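Side-chain contacts in potential RNA-dependent RNA polymerase (Human picobirnavirus, PDB 5I62), which synthesises RNA from ribonucleoside triphosphates on an RNA template, serving both transcription and replication of a double-stranded RNA virus genome: residues 126-129 against 130-133; 267-271 against 272-276; 296-299 against 300-303. All blocks are in the same frame, centred on the assembly; numbering follows the deposited sequence.

Overall arrangement
All three contacts are local, each between consecutive pieces of one chain, and they become more buried from contact 1 to contact 3. Contact 1 lies farthest out, about 24 Å from the centre of the chain, and opens helix 129-135; contact 2 opens helix 271-284. Both use an N-cap side chain, a serine hydroxyl in the first and an asparagine amide oxygen in the second. Contact 3 has no such cap: its turns are joined by backbone bonds, a lysine and a water. Contacts 1 and 3 both pack on helix 208-228, and contact 3 also lies against helix 271-284, with Y302 on F269 and Q274 of contact 2. Contacts 1 and 3 themselves do not touch.

Contact 1. Residues 126-129 against 130-133; sequences LRSE and VNTV
The carbonyl oxygen of S128 takes two bonds from T132. The backbone N of T132 reaches S128 O at 2.8 Å, and its hydroxyl OG1 donates to the same S128 O at 2.7 Å. The hydroxyl comes from above the carbonyl plane, 44° out of it, while the amide approaches almost head-on, so the two donors do not compete for one direction. Threonine suits this place because OG1 lies anti to its own carbonyl carbon (chi1 -58°), turned back toward the preceding turn. S128 is the N-cap of helix 129-135: its OG accepts from N131 N at 3.1 Å, with a nearly straight N-H...O angle of 165°, and so satisfies an amide of the first turn that has no earlier helical carbonyl to use. Serine does this well because its short side chain brings the hydroxyl round over the helix end. One residue on, V133 N donates to E129 O at 2.9 Å. Beyond these bonds, the R127 chain bends at chi3 and lays one face of its guanidinium over N131 CB, 4.0 Å from NH2; the two side chains cross at about a right angle. R127 CB also packs beside T132 OG1. E129 is extended beyond CG and its OE1 accepts from the backbone N of C160, while T132 touches Q216 and V133 touches I212 of helix 208-228.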
ATOM      1  N   LEU A 126      23.828  -2.447   6.238  1.00 23.16           N
ATOM      2  CA  LEU A 126      23.467  -2.176   4.857  1.00 22.19           C
ATOM      3  C   LEU A 126      23.862  -3.353   3.982  1.00 25.15           C
ATOM      4  O   LEU A 126      24.974  -3.872   4.088  1.00 27.76           O
ATOM      5  CB  LEU A 126      24.159  -0.912   4.360  1.00 25.16           C
ATOM      6  CG  LEU A 126      23.391   0.399   4.511  1.00 21.50           C
ATOM      7  CD1 LEU A 126      23.345   0.799   5.982  1.00 25.26           C
ATOM      8  CD2 LEU A 126      24.064   1.479   3.661  1.00 23.16           C
ATOM      9  N   ARG A 127      22.944  -3.782   3.133  1.00 20.76           N
ATOM     10  CA  ARG A 127      23.334  -4.687   2.071  1.00 26.92           C
ATOM     11  C   ARG A 127      24.071  -3.904   0.984  1.00 29.85           C
ATOM     12  O   ARG A 127      23.934  -2.686   0.871  1.00 26.57           O
ATOM     13  CB  ARG A 127      22.111  -5.384   1.498  1.00 27.48           C
ATOM     14  CG  ARG A 127      21.489  -6.334   2.483  1.00 38.75           C
ATOM     15  CD  ARG A 127      20.733  -7.422   1.786  1.00 38.06           C
ATOM     16  NE  ARG A 127      21.601  -8.535   1.421  1.00 43.90           N
ATOM     17  CZ  ARG A 127      21.168  -9.642   0.831  1.00 42.56           C
ATOM     18  NH1 ARG A 127      19.872  -9.768   0.550  1.00 44.22           N
ATOM     19  NH2 ARG A 127      22.025 -10.610   0.526  1.00 38.87           N
ATOM     20  N   SER A 128      24.874  -4.610   0.186  1.00 30.20           N
ATOM     21  CA  SER A 128      25.587  -3.926  -0.885  1.00 31.13           C
ATOM     22  C   SER A 128      24.622  -3.582  -2.013  1.00 26.41           C
ATOM     23  O   SER A 128      23.553  -4.183  -2.155  1.00 27.93           O
ATOM     24  CB  SER A 128      26.720  -4.788  -1.439  1.00 29.56           C
ATOM     25  OG  SER A 128      26.171  -5.878  -2.143  1.00 28.64           O
ATOM     26  N   GLU A 129      25.016  -2.604  -2.833  1.00 28.92           N
ATOM     27  CA  GLU A 129      24.174  -2.234  -3.964  1.00 26.70           C
ATOM     28  C   GLU A 129      23.925  -3.428  -4.881  1.00 25.42           C
ATOM     29  O   GLU A 129      22.801  -3.630  -5.353  1.00 24.14           O
ATOM     30  CB  GLU A 129      24.785  -1.049  -4.723  1.00 26.16           C
ATOM     31  CG  GLU A 129      24.722   0.225  -3.892  1.00 27.31           C
ATOM     32  CD  GLU A 129      25.203   1.479  -4.594  1.00 31.81           C
ATOM     33  OE1 GLU A 129      25.681   1.417  -5.750  1.00 26.89           O
ATOM     34  OE2 GLU A 129      25.089   2.552  -3.958  1.00 32.31           O
ATOM     35  N   VAL A 130      24.947  -4.250  -5.113  1.00 30.97           N
ATOM     36  CA  VAL A 130      24.790  -5.388  -6.018  1.00 27.23           C
ATOM     37  C   VAL A 130      23.809  -6.397  -5.440  1.00 26.14           C
ATOM     38  O   VAL A 130      22.910  -6.886  -6.137  1.00 30.07           O
ATOM     39  CB  VAL A 130      26.148  -6.053  -6.313  1.00 28.79           C
ATOM     40  CG1 VAL A 130      25.937  -7.333  -7.112  1.00 32.01           C
ATOM     41  CG2 VAL A 130      27.054  -5.112  -7.085  1.00 34.76           C
ATOM     42  N   ASN A 131      23.987  -6.748  -4.164  1.00 30.70           N
ATOM     43  CA  ASN A 131      23.088  -7.716  -3.542  1.00 34.12           C
ATOM     44  C   ASN A 131      21.666  -7.176  -3.486  1.00 32.20           C
ATOM     45  O   ASN A 131      20.701  -7.909  -3.744  1.00 30.83           O
ATOM     46  CB  ASN A 131      23.606  -8.093  -2.154  1.00 27.76           C
ATOM     47  CG  ASN A 131      24.919  -8.861  -2.220  1.00 37.03           C
ATOM     48  OD1 ASN A 131      25.175  -9.576  -3.191  1.00 40.93           O
ATOM     49  ND2 ASN A 131      25.765  -8.704  -1.198  1.00 35.88           N
ATOM     50  N   THR A 132      21.526  -5.878  -3.198  1.00 28.49           N
ATOM     51  CA  THR A 132      20.209  -5.250  -3.160  1.00 28.37           C
ATOM     52  C   THR A 132      19.525  -5.308  -4.520  1.00 28.61           C
ATOM     53  O   THR A 132      18.351  -5.683  -4.623  1.00 27.99           O
ATOM     54  CB  THR A 132      20.344  -3.795  -2.691  1.00 25.18           C
ATOM     55  OG1 THR A 132      20.959  -3.764  -1.403  1.00 24.26           O
ATOM     56  CG2 THR A 132      18.988  -3.126  -2.627  1.00 22.75           C
ATOM     57  N   VAL A 133      20.239  -4.909  -5.575  1.00 25.20           N
ATOM     58  CA  VAL A 133      19.681  -4.972  -6.924  1.00 27.78           C
ATOM     59  C   VAL A 133      19.268  -6.400  -7.268  1.00 24.84           C
ATOM     60  O   VAL A 133      18.242  -6.619  -7.918  1.00 23.39           O
ATOM     61  CB  VAL A 133      20.686  -4.418  -7.955  1.00 30.86           C
ATOM     62  CG1 VAL A 133      20.208  -4.701  -9.386  1.00 28.02           C
ATOM     63  CG2 VAL A 133      20.901  -2.929  -7.751  1.00 27.28           C
TER

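Contact 2. Residues 267-271 against 272-276; sequences QHFNP and TCQSV
T272, lying against N270, stands in the first turn of helix 271-284, for which N270 is the N-cap. Its backbone N makes a weak bond to N270 OD1, while its hydroxyl is held by Q103. C273 N completes the cap with a straighter bond to the same N270 OD1, 3.0 Å long. Asparagine fits here because chi1 of 57° curls its amide back over the helix end; its ND2 donates to H380 O. C273 also covers the F269 ring: the small cysteine lets CB come down over the centre of one face, 3.7 Å from the centroid, in a CH-pi contact, while SG lies farther off above the face. Q274 N then donates to N270 O at 2.9 Å, and its side chain, extended beyond CG, runs beside P271, both pointing the same way. There its NE2 meets a lone pair of F269 O at 2.9 Å, in the carbonyl plane, with an N-H...O angle of 172°. P271 suits the first turn, where a residue without an N-H costs no helical bond. S275 N follows with a bond to P271 O, and S275 OG donates to T272 O at 2.8 Å.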
ATOM      1  N   GLN A 267       0.921  12.461   2.888  1.00 14.49           N
ATOM      2  CA  GLN A 267       1.058  13.898   2.685  1.00 17.97           C
ATOM      3  C   GLN A 267       1.393  14.621   3.986  1.00 18.31           C
ATOM      4  O   GLN A 267       2.079  15.648   3.968  1.00 16.40           O
ATOM      5  CB  GLN A 267      -0.222  14.464   2.077  1.00 15.76           C
ATOM      6  CG  GLN A 267      -0.582  13.979   0.655  1.00 17.13           C
ATOM      7  CD  GLN A 267      -1.352  12.666   0.625  1.00 20.14           C
ATOM      8  OE1 GLN A 267      -1.206  11.816   1.506  1.00 19.40           O
ATOM      9  NE2 GLN A 267      -2.194  12.505  -0.394  1.00 19.52           N
ATOM     10  N   HIS A 268       0.913  14.111   5.114  1.00 14.89           N
ATOM     11  CA  HIS A 268       1.117  14.757   6.404  1.00 15.21           C
ATOM     12  C   HIS A 268       2.341  14.235   7.136  1.00 17.37           C
ATOM     13  O   HIS A 268       2.572  14.628   8.290  1.00 18.91           O
ATOM     14  CB  HIS A 268      -0.115  14.563   7.299  1.00 15.57           C
ATOM     15  CG  HIS A 268      -1.314  15.355   6.878  1.00 16.82           C
ATOM     16  ND1 HIS A 268      -2.176  14.930   5.895  1.00 18.62           N
ATOM     17  CD2 HIS A 268      -1.810  16.532   7.329  1.00 18.87           C
ATOM     18  CE1 HIS A 268      -3.138  15.822   5.738  1.00 21.81           C
ATOM     19  NE2 HIS A 268      -2.939  16.803   6.597  1.00 20.97           N
ATOM     20  N   PHE A 269       3.112  13.335   6.523  1.00 19.16           N
ATOM     21  CA  PHE A 269       4.248  12.717   7.214  1.00 17.17           C
ATOM     22  C   PHE A 269       5.381  13.742   7.244  1.00 19.36           C
ATOM     23  O   PHE A 269       6.299  13.738   6.423  1.00 19.03           O
ATOM     24  CB  PHE A 269       4.645  11.408   6.534  1.00 17.87           C
ATOM     25  CG  PHE A 269       5.348  10.443   7.440  1.00 16.99           C
ATOM     26  CD1 PHE A 269       4.632   9.652   8.335  1.00 17.87           C
ATOM     27  CD2 PHE A 269       6.721  10.331   7.407  1.00 17.28           C
ATOM     28  CE1 PHE A 269       5.286   8.763   9.179  1.00 16.92           C
ATOM     29  CE2 PHE A 269       7.388   9.450   8.261  1.00 18.56           C
ATOM     30  CZ  PHE A 269       6.673   8.658   9.132  1.00 16.30           C
ATOM     31  N   ASN A 270       5.318  14.612   8.248  1.00 17.08           N
ATOM     32  CA  ASN A 270       6.033  15.883   8.297  1.00 16.00           C
ATOM     33  C   ASN A 270       7.411  15.692   8.939  1.00 15.11           C
ATOM     34  O   ASN A 270       7.773  14.597   9.350  1.00 15.06           O
ATOM     35  CB  ASN A 270       5.158  16.885   9.042  1.00 15.10           C
ATOM     36  CG  ASN A 270       4.804  16.397  10.445  1.00 14.41           C
ATOM     37  OD1 ASN A 270       5.658  15.899  11.177  1.00 16.61           O
ATOM     38  ND2 ASN A 270       3.537  16.530  10.808  1.00 13.21           N
ATOM     39  N   PRO A 271       8.216  16.760   9.047  1.00 15.02           N
ATOM     40  CA  PRO A 271       9.573  16.596   9.589  1.00 15.48           C
ATOM     41  C   PRO A 271       9.608  16.115  11.028  1.00 16.13           C
ATOM     42  O   PRO A 271      10.615  15.543  11.440  1.00 14.39           O
ATOM     43  CB  PRO A 271      10.181  18.000   9.458  1.00 17.09           C
ATOM     44  CG  PRO A 271       9.475  18.588   8.247  1.00 18.49           C
ATOM     45  CD  PRO A 271       8.053  18.087   8.401  1.00 16.15           C
ATOM     46  N   THR A 272       8.543  16.329  11.801  1.00 15.68           N
ATOM     47  CA  THR A 272       8.514  15.763  13.142  1.00 16.76           C
ATOM     48  C   THR A 272       8.409  14.246  13.071  1.00 16.48           C
ATOM     49  O   THR A 272       9.189  13.531  13.711  1.00 17.60           O
ATOM     50  CB  THR A 272       7.353  16.377  13.932  1.00 17.59           C
ATOM     51  OG1 THR A 272       7.530  17.797  13.995  1.00 19.39           O
ATOM     52  CG2 THR A 272       7.316  15.826  15.346  1.00 18.87           C
ATOM     53  N   CYS A 273       7.477  13.741  12.257  1.00 12.24           N
ATOM     54  CA  CYS A 273       7.373  12.302  12.032  1.00 16.03           C
ATOM     55  C   CYS A 273       8.663  11.735  11.454  1.00 15.79           C
ATOM     56  O   CYS A 273       9.115  10.659  11.860  1.00 14.62           O
ATOM     57  CB  CYS A 273       6.213  11.982  11.095  1.00 16.34           C
ATOM     58  SG  CYS A 273       4.608  12.403  11.752  1.00 21.74           S
ATOM     59  N   GLN A 274       9.256  12.441  10.486  1.00 15.94           N
ATOM     60  CA  GLN A 274      10.479  11.964   9.851  1.00 16.60           C
ATOM     61  C   GLN A 274      11.600  11.792  10.875  1.00 16.57           C
ATOM     62  O   GLN A 274      12.370  10.825  10.820  1.00 16.43           O
ATOM     63  CB  GLN A 274      10.900  12.935   8.745  1.00 16.02           C
ATOM     64  CG  GLN A 274       9.927  13.044   7.569  1.00 15.70           C
ATOM     65  CD  GLN A 274      10.098  14.367   6.786  1.00 16.98           C
ATOM     66  OE1 GLN A 274      11.206  14.899   6.682  1.00 16.74           O
ATOM     67  NE2 GLN A 274       8.987  14.899   6.251  1.00 14.68           N
ATOM     68  N   SER A 275      11.715  12.728  11.822  1.00 16.38           N
ATOM     69  CA  SER A 275      12.816  12.621  12.771  1.00 18.37           C
ATOM     70  C   SER A 275      12.630  11.431  13.699  1.00 17.22           C
ATOM     71  O   SER A 275      13.615  10.890  14.203  1.00 15.31           O
ATOM     72  CB  SER A 275      12.972  13.912  13.574  1.00 20.55           C
ATOM     73  OG  SER A 275      11.825  14.095  14.375  1.00 26.19           O
ATOM     74  N   VAL A 276      11.381  11.013  13.943  1.00 18.04           N
ATOM     75  CA  VAL A 276      11.140   9.815  14.748  1.00 15.50           C
ATOM     76  C   VAL A 276      11.548   8.568  13.976  1.00 16.75           C
ATOM     77  O   VAL A 276      12.195   7.664  14.522  1.00 15.23           O
ATOM     78  CB  VAL A 276       9.668   9.723  15.189  1.00 17.58           C
ATOM     79  CG1 VAL A 276       9.429   8.395  15.927  1.00 17.46           C
ATOM     80  CG2 VAL A 276       9.288  10.895  16.067  1.00 20.04           C
TER

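Contact 3. Residues 296-299 against 300-303; sequences RVFP and IKYA
I300 N donates to V297 O at 3.0 Å, and Y302 N to P299 O, also at 3.0 Å. Each of these backbone bonds spans three residues, a spacing that marks turns tighter than an alpha-helix, and A303 N continues it to I300 O. P299 has no N-H to give, which is consistent with the regular helical bonding ending here, while its carbonyl still accepts. A water adds another link: it lies between V297 O, 2.9 Å away, and K301 N, whose N-H it accepts.

These tight turns lead from helix 288-296 toward strand 306-309, within the catalytic region of the viral polymerase. Among the charged groups, the ammonium of K301 is central. Its chain leaves at chi1 68° and bends at chi3 and chi4, which brings NZ back to a lone pair of F298 O at 3.0 Å, in the carbonyl plane. The same NZ is held by a salt bridge to D330 and a bond to Y218, which probably offsets the cost of burying the charge, and the flexible length of lysine lets one nitrogen serve all three. D330 also takes the Y302 hydroxyl. R296 NH2 forms a salt bridge with D161 of strand 160-165.

Packing fills in round these. K301 CG lies over the centre of one face of the Y302 ring. The apolar pair of F298 and Y302 is oblique, the planes at 56°, with F298 CZ at the edge of the Y302 ring, 3.8 Å from CE2. The branched, wholly apolar I300 lies against V162 and M164 of strand 160-165, and its CD1 makes van der Waals contact with the carbonyl oxygen R296 O at 3.6 Å.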
ATOM      1  N   ARG A 296      22.550  11.045   4.399  1.00 20.39           N
ATOM      2  CA  ARG A 296      22.552  11.305   2.959  1.00 23.55           C
ATOM      3  C   ARG A 296      21.328  10.785   2.230  1.00 20.83           C
ATOM      4  O   ARG A 296      20.812  11.466   1.348  1.00 16.82           O
ATOM      5  CB  ARG A 296      23.772  10.672   2.288  1.00 28.73           C
ATOM      6  CG  ARG A 296      25.047  11.461   2.338  1.00 38.41           C
ATOM      7  CD  ARG A 296      26.208  10.531   2.002  1.00 37.33           C
ATOM      8  NE  ARG A 296      26.621  10.595   0.607  1.00 38.74           N
ATOM      9  CZ  ARG A 296      27.313  11.605   0.092  1.00 42.09           C
ATOM     10  NH1 ARG A 296      27.654  12.640   0.858  1.00 47.33           N
ATOM     11  NH2 ARG A 296      27.666  11.585  -1.177  1.00 39.41           N
ATOM     12  N   VAL A 297      20.897   9.567   2.533  1.00 15.89           N
ATOM     13  CA  VAL A 297      19.867   8.880   1.755  1.00 18.17           C
ATOM     14  C   VAL A 297      18.494   9.007   2.397  1.00 18.72           C
ATOM     15  O   VAL A 297      17.507   9.313   1.725  1.00 16.54           O
ATOM     16  CB  VAL A 297      20.243   7.392   1.571  1.00 17.63           C
ATOM     17  CG1 VAL A 297      19.140   6.659   0.794  1.00 14.50           C
ATOM     18  CG2 VAL A 297      21.602   7.246   0.898  1.00 19.30           C
ATOM     19  N   PHE A 298      18.403   8.702   3.692  1.00 18.59           N
ATOM     20  CA  PHE A 298      17.126   8.801   4.408  1.00 17.41           C
ATOM     21  C   PHE A 298      16.305  10.047   4.075  1.00 13.87           C
ATOM     22  O   PHE A 298      15.086   9.918   3.906  1.00 15.32           O
ATOM     23  CB  PHE A 298      17.372   8.729   5.924  1.00 17.42           C
ATOM     24  CG  PHE A 298      16.121   8.924   6.730  1.00 18.56           C
ATOM     25  CD1 PHE A 298      15.262   7.858   6.953  1.00 17.79           C
ATOM     26  CD2 PHE A 298      15.771  10.178   7.214  1.00 19.34           C
ATOM     27  CE1 PHE A 298      14.086   8.034   7.663  1.00 15.77           C
ATOM     28  CE2 PHE A 298      14.592  10.351   7.926  1.00 18.22           C
ATOM     29  CZ  PHE A 298      13.756   9.273   8.142  1.00 17.93           C
ATOM     30  N   PRO A 299      16.867  11.252   3.990  1.00 17.59           N
ATOM     31  CA  PRO A 299      16.001  12.426   3.773  1.00 18.75           C
ATOM     32  C   PRO A 299      15.442  12.548   2.365  1.00 17.53           C
ATOM     33  O   PRO A 299      14.538  13.365   2.173  1.00 15.94           O
ATOM     34  CB  PRO A 299      16.908  13.626   4.090  1.00 20.23           C
ATOM     35  CG  PRO A 299      18.281  13.107   4.143  1.00 25.44           C
ATOM     36  CD  PRO A 299      18.232  11.641   4.396  1.00 17.85           C
ATOM     37  N   ILE A 300      15.952  11.796   1.379  1.00 16.07           N
ATOM     38  CA  ILE A 300      15.609  12.082  -0.022  1.00 15.49           C
ATOM     39  C   ILE A 300      14.124  11.879  -0.283  1.00 14.06           C
ATOM     40  O   ILE A 300      13.503  12.640  -1.033  1.00 15.55           O
ATOM     41  CB  ILE A 300      16.472  11.221  -0.971  1.00 15.01           C
ATOM     42  CG1 ILE A 300      17.928  11.677  -0.909  1.00 16.86           C
ATOM     43  CG2 ILE A 300      15.934  11.244  -2.406  1.00 12.01           C
ATOM     44  CD1 ILE A 300      18.870  10.688  -1.551  1.00 18.93           C
ATOM     45  N   LYS A 301      13.527  10.848   0.322  1.00 15.25           N
ATOM     46  CA  LYS A 301      12.123  10.571   0.044  1.00 14.69           C
ATOM     47  C   LYS A 301      11.212  11.703   0.514  1.00 16.27           C
ATOM     48  O   LYS A 301      10.064  11.782   0.062  1.00 16.69           O
ATOM     49  CB  LYS A 301      11.711   9.244   0.684  1.00 18.59           C
ATOM     50  CG  LYS A 301      11.711   9.296   2.239  1.00 17.23           C
ATOM     51  CD  LYS A 301      11.318   7.961   2.883  1.00 17.86           C
ATOM     52  CE  LYS A 301      12.511   7.010   3.011  1.00 18.76           C
ATOM     53  NZ  LYS A 301      13.441   7.403   4.118  1.00 18.58           N
ATOM     54  N   TYR A 302      11.702  12.579   1.402  1.00 14.91           N
ATOM     55  CA  TYR A 302      10.944  13.719   1.910  1.00 14.03           C
ATOM     56  C   TYR A 302      11.309  15.036   1.234  1.00 16.82           C
ATOM     57  O   TYR A 302      10.753  16.081   1.593  1.00 15.08           O
ATOM     58  CB  TYR A 302      11.149  13.846   3.425  1.00 17.64           C
ATOM     59  CG  TYR A 302      10.800  12.563   4.156  1.00 15.93           C
ATOM     60  CD1 TYR A 302       9.491  12.113   4.189  1.00 17.01           C
ATOM     61  CD2 TYR A 302      11.783  11.788   4.779  1.00 16.10           C
ATOM     62  CE1 TYR A 302       9.151  10.922   4.833  1.00 17.46           C
ATOM     63  CE2 TYR A 302      11.447  10.593   5.434  1.00 16.77           C
ATOM     64  CZ  TYR A 302      10.123  10.175   5.447  1.00 15.80           C
ATOM     65  OH  TYR A 302       9.736   9.010   6.084  1.00 18.65           O
ATOM     66  N   ALA A 303      12.241  15.020   0.279  1.00 15.37           N
ATOM     67  CA  ALA A 303      12.695  16.254  -0.353  1.00 14.83           C
ATOM     68  C   ALA A 303      12.946  16.138  -1.855  1.00 14.96           C
ATOM     69  O   ALA A 303      13.290  17.147  -2.475  1.00 18.19           O
ATOM     70  CB  ALA A 303      13.978  16.759   0.328  1.00 16.92           C
TER
HETATM   71  O   HOH W   1      14.796   8.278   1.203  1.00 20.64           O